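Local coordinates for protein putative glucoamylase (Bacteroides caccae ATCC 43185, PDB 4QT9) that probably hydrolyses glucosidic bonds of glucans as a glucoamylase-like enzyme built on an alpha/alpha toroid, at residues 41-50 against 113-121. Residues are numbered along the deposited sequence; the frame is centred on the assembly and turned at random.
Sequences EPNSGLAPER and PHWWYGDTG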
loop_
_atom_site.group_PDB
_atom_site.type_symbol
_atom_site.label_atom_id
_atom_site.label_comp_id
_atom_site.label_asym_id
_atom_site.label_seq_id
_atom_site.Cartn_x
_atom_site.Cartn_y
_atom_site.Cartn_z
ATOM N N GLU A 41 4.855 -17.138 1.052
ATOM C CA GLU A 41 4.715 -18.335 0.240
ATOM C C GLU A 41 6.183 -18.843 0.006
ATOM O O GLU A 41 7.052 -18.033 -0.306
ATOM C CB GLU A 41 3.912 -18.037 -1.047
ATOM C CG GLU A 41 3.586 -19.260 -1.894
ATOM C CD GLU A 41 4.769 -19.815 -2.674
ATOM O OE1 GLU A 41 5.509 -19.005 -3.279
ATOM O OE2 GLU A 41 4.999 -21.046 -2.621
ATOM N N PRO A 42 6.475 -20.135 0.295
ATOM C CA PRO A 42 7.876 -20.616 0.296
ATOM C C PRO A 42 8.678 -20.518 -0.997
ATOM O O PRO A 42 9.853 -20.133 -0.913
ATOM C CB PRO A 42 7.754 -22.086 0.721
ATOM C CG PRO A 42 6.309 -22.435 0.554
ATOM C CD PRO A 42 5.561 -21.170 0.814
ATOM N N ASN A 43 8.090 -20.888 -2.166
ATOM C CA ASN A 43 8.797 -20.844 -3.446
ATOM C C ASN A 43 9.214 -19.404 -3.823
ATOM O O ASN A 43 10.378 -19.168 -4.164
ATOM C CB ASN A 43 7.931 -21.462 -4.556
ATOM C CG ASN A 43 7.612 -22.924 -4.351
ATOM O OD1 ASN A 43 8.379 -23.815 -4.731
ATOM N ND2 ASN A 43 6.451 -23.198 -3.774
ATOM N N SER A 44 8.263 -18.461 -3.792
ATOM C CA SER A 44 8.469 -17.072 -4.182
ATOM C C SER A 44 9.137 -16.203 -3.122
ATOM O O SER A 44 9.750 -15.201 -3.472
ATOM C CB SER A 44 7.125 -16.446 -4.535
ATOM O OG SER A 44 6.287 -16.341 -3.397
ATOM N N GLY A 45 8.917 -16.520 -1.846
ATOM C CA GLY A 45 9.382 -15.683 -0.741
ATOM C C GLY A 45 8.466 -14.473 -0.585
ATOM O O GLY A 45 8.682 -13.606 0.282
ATOM N N LEU A 46 7.403 -14.428 -1.422
ATOM C CA LEU A 46 6.458 -13.315 -1.475
ATOM C C LEU A 46 5.236 -13.508 -0.600
ATOM O O LEU A 46 4.986 -14.591 -0.061
ATOM C CB LEU A 46 6.035 -12.996 -2.917
ATOM C CG LEU A 46 7.135 -12.386 -3.763
ATOM C CD1 LEU A 46 6.710 -12.297 -5.165
ATOM C CD2 LEU A 46 7.513 -11.020 -3.242
ATOM N N ALA A 47 4.526 -12.398 -0.415
ATOM C CA ALA A 47 3.372 -12.239 0.426
ATOM C C ALA A 47 2.129 -12.891 -0.162
ATOM O O ALA A 47 1.691 -12.505 -1.255
ATOM C CB ALA A 47 3.110 -10.745 0.640
ATOM N N PRO A 48 1.510 -13.839 0.564
ATOM C CA PRO A 48 0.215 -14.368 0.094
ATOM C C PRO A 48 -0.853 -13.286 0.259
ATOM O O PRO A 48 -0.713 -12.439 1.139
ATOM C CB PRO A 48 -0.052 -15.566 1.030
ATOM C CG PRO A 48 0.700 -15.251 2.275
ATOM C CD PRO A 48 1.880 -14.375 1.898
ATOM N N GLU A 49 -1.912 -13.307 -0.569
ATOM C CA GLU A 49 -3.009 -12.348 -0.477
ATOM C C GLU A 49 -3.527 -12.306 0.987
ATOM O O GLU A 49 -3.680 -11.228 1.562
ATOM C CB GLU A 49 -4.140 -12.748 -1.462
ATOM C CG GLU A 49 -5.400 -11.888 -1.384
ATOM C CD GLU A 49 -5.217 -10.416 -1.714
ATOM O OE1 GLU A 49 -4.629 -10.099 -2.775
ATOM O OE2 GLU A 49 -5.682 -9.574 -0.915
ATOM N N ARG A 50 -3.716 -13.494 1.587
ATOM C CA ARG A 50 -4.250 -13.681 2.926
ATOM C C ARG A 50 -3.539 -14.797 3.714
ATOM O O ARG A 50 -2.945 -15.716 3.127
ATOM C CB ARG A 50 -5.760 -14.007 2.838
ATOM C CG ARG A 50 -6.126 -15.410 2.316
ATOM C CD ARG A 50 -7.555 -15.461 1.818
ATOM N NE ARG A 50 -7.655 -15.011 0.423
ATOM C CZ ARG A 50 -8.310 -13.938 -0.014
ATOM N NH1 ARG A 50 -8.936 -13.131 0.844
ATOM N NH2 ARG A 50 -8.351 -13.664 -1.307
ATOM N N PRO A 113 0.569 -8.967 -12.888
ATOM C CA PRO A 113 -0.874 -9.108 -12.597
ATOM C C PRO A 113 -1.163 -8.850 -11.122
ATOM O O PRO A 113 -0.219 -8.799 -10.323
ATOM C CB PRO A 113 -1.139 -10.579 -12.909
ATOM C CG PRO A 113 0.150 -11.262 -12.570
ATOM C CD PRO A 113 1.218 -10.299 -13.009
ATOM N N HIS A 114 -2.452 -8.760 -10.741
ATOM C CA HIS A 114 -2.834 -8.638 -9.323
ATOM C C HIS A 114 -2.327 -9.849 -8.513
ATOM O O HIS A 114 -1.718 -9.691 -7.459
ATOM C CB HIS A 114 -4.357 -8.554 -9.173
ATOM C CG HIS A 114 -4.818 -8.099 -7.820
ATOM N ND1 HIS A 114 -5.755 -7.113 -7.694
ATOM C CD2 HIS A 114 -4.441 -8.501 -6.585
ATOM C CE1 HIS A 114 -5.924 -6.928 -6.397
ATOM N NE2 HIS A 114 -5.155 -7.744 -5.690
ATOM N N TRP A 115 -2.541 -11.049 -9.048
ATOM C CA TRP A 115 -2.171 -12.310 -8.394
ATOM C C TRP A 115 -1.424 -13.287 -9.279
ATOM O O TRP A 115 -1.688 -13.360 -10.474
ATOM C CB TRP A 115 -3.456 -13.057 -7.990
ATOM C CG TRP A 115 -4.277 -12.495 -6.871
ATOM C CD1 TRP A 115 -3.824 -11.806 -5.783
ATOM C CD2 TRP A 115 -5.661 -12.780 -6.620
ATOM N NE1 TRP A 115 -4.855 -11.585 -4.899
ATOM C CE2 TRP A 115 -5.996 -12.182 -5.381
ATOM C CE3 TRP A 115 -6.658 -13.493 -7.322
ATOM C CZ2 TRP A 115 -7.289 -12.259 -4.834
ATOM C CZ3 TRP A 115 -7.926 -13.606 -6.758
ATOM C CH2 TRP A 115 -8.234 -12.988 -5.535
ATOM N N TRP A 116 -0.588 -14.116 -8.655
ATOM C CA TRP A 116 0.014 -15.332 -9.203
ATOM C C TRP A 116 -0.161 -16.463 -8.224
ATOM O O TRP A 116 -0.312 -16.243 -7.018
ATOM C CB TRP A 116 1.534 -15.256 -9.477
ATOM C CG TRP A 116 2.111 -14.063 -10.147
ATOM C CD1 TRP A 116 2.409 -13.937 -11.473
ATOM C CD2 TRP A 116 2.723 -12.948 -9.491
ATOM N NE1 TRP A 116 3.080 -12.756 -11.698
ATOM C CE2 TRP A 116 3.307 -12.140 -10.492
ATOM C CE3 TRP A 116 2.769 -12.508 -8.153
ATOM C CZ2 TRP A 116 3.972 -10.950 -10.193
ATOM C CZ3 TRP A 116 3.415 -11.319 -7.865
ATOM C CH2 TRP A 116 4.027 -10.568 -8.877
ATOM N N TYR A 117 0.007 -17.672 -8.717
ATOM C CA TYR A 117 0.180 -18.864 -7.905
ATOM C C TYR A 117 1.666 -18.831 -7.602
ATOM O O TYR A 117 2.464 -18.770 -8.541
ATOM C CB TYR A 117 -0.261 -20.122 -8.667
ATOM C CG TYR A 117 -1.727 -20.118 -9.038
ATOM C CD1 TYR A 117 -2.701 -20.485 -8.112
ATOM C CD2 TYR A 117 -2.136 -19.823 -10.336
ATOM C CE1 TYR A 117 -4.054 -20.509 -8.455
ATOM C CE2 TYR A 117 -3.484 -19.851 -10.694
ATOM C CZ TYR A 117 -4.440 -20.197 -9.751
ATOM O OH TYR A 117 -5.772 -20.239 -10.110
ATOM N N GLY A 118 2.011 -18.711 -6.320
ATOM C CA GLY A 118 3.389 -18.559 -5.849
ATOM C C GLY A 118 4.352 -19.681 -6.187
ATOM O O GLY A 118 5.567 -19.458 -6.256
ATOM N N ASP A 119 3.822 -20.881 -6.434
ATOM C CA ASP A 119 4.637 -22.047 -6.760
ATOM C C ASP A 119 4.981 -22.140 -8.248
ATOM O O ASP A 119 5.979 -22.787 -8.570
ATOM C CB ASP A 119 3.970 -23.360 -6.294
ATOM C CG ASP A 119 2.480 -23.520 -6.574
ATOM O OD1 ASP A 119 1.932 -22.741 -7.387
ATOM O OD2 ASP A 119 1.862 -24.429 -5.979
ATOM N N THR A 120 4.171 -21.547 -9.149
ATOM C CA THR A 120 4.408 -21.623 -10.604
ATOM C C THR A 120 4.677 -20.254 -11.249
ATOM O O THR A 120 5.286 -20.198 -12.315
ATOM C CB THR A 120 3.234 -22.309 -11.334
ATOM O OG1 THR A 120 2.068 -21.522 -11.160
ATOM C CG2 THR A 120 2.960 -23.736 -10.835
ATOM N N GLY A 121 4.208 -19.174 -10.622
ATOM C CA GLY A 121 4.368 -17.832 -11.172
ATOM C C GLY A 121 3.385 -17.536 -12.288
ATOM O O GLY A 121 3.511 -16.532 -12.990
#
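E49 and W115 make the one hydrogen bond between 41-50 and 113-121: W115 NE1 donates its N-H to E49 OE1 at 2.6 Å and 173°. OE1 lies in the indole plane, whereas the bond reaches the carboxylate on the anti side but 29° out of its plane. E49 has CG anti to the backbone N (chi1 175°) and then bends at chi2, which carries the acid to the indole edge. R50 NH2 approaches W115 CZ2 obliquely at 3.9 Å, while the R50 guanidinium is salt-bridged to D61. In the buried middle, L46 CD1 lightly touches W116 CZ3 at 4.4 Å.

The tight packing at the other end is around G118, where the E41 carboxylate lies against the backbone, CD 3.5 Å from G118 C. E41 OE1 comes within 3.0 Å of G118 O, two acceptors that cannot bond. OE1 takes S44 N and S44 OG, the latter on its anti lone pair; OE2 takes N43 N from above the plane and, in one of two N43 conformers, ND2. With an alanine here, the S44 and N43 donors would probably lose their acceptor and a gap would open over G118.

Looser contact prevails on the solvent side, where N43 ND2 of that conformer meets D119 CB at 3.5 Å and D119 OD2 turns to N63. The chemistry implies a turn whose polar groups are largely paired with E41, packed without bonding on the bend beyond strand 115-117, while E49 ties the loop to that strand through W115.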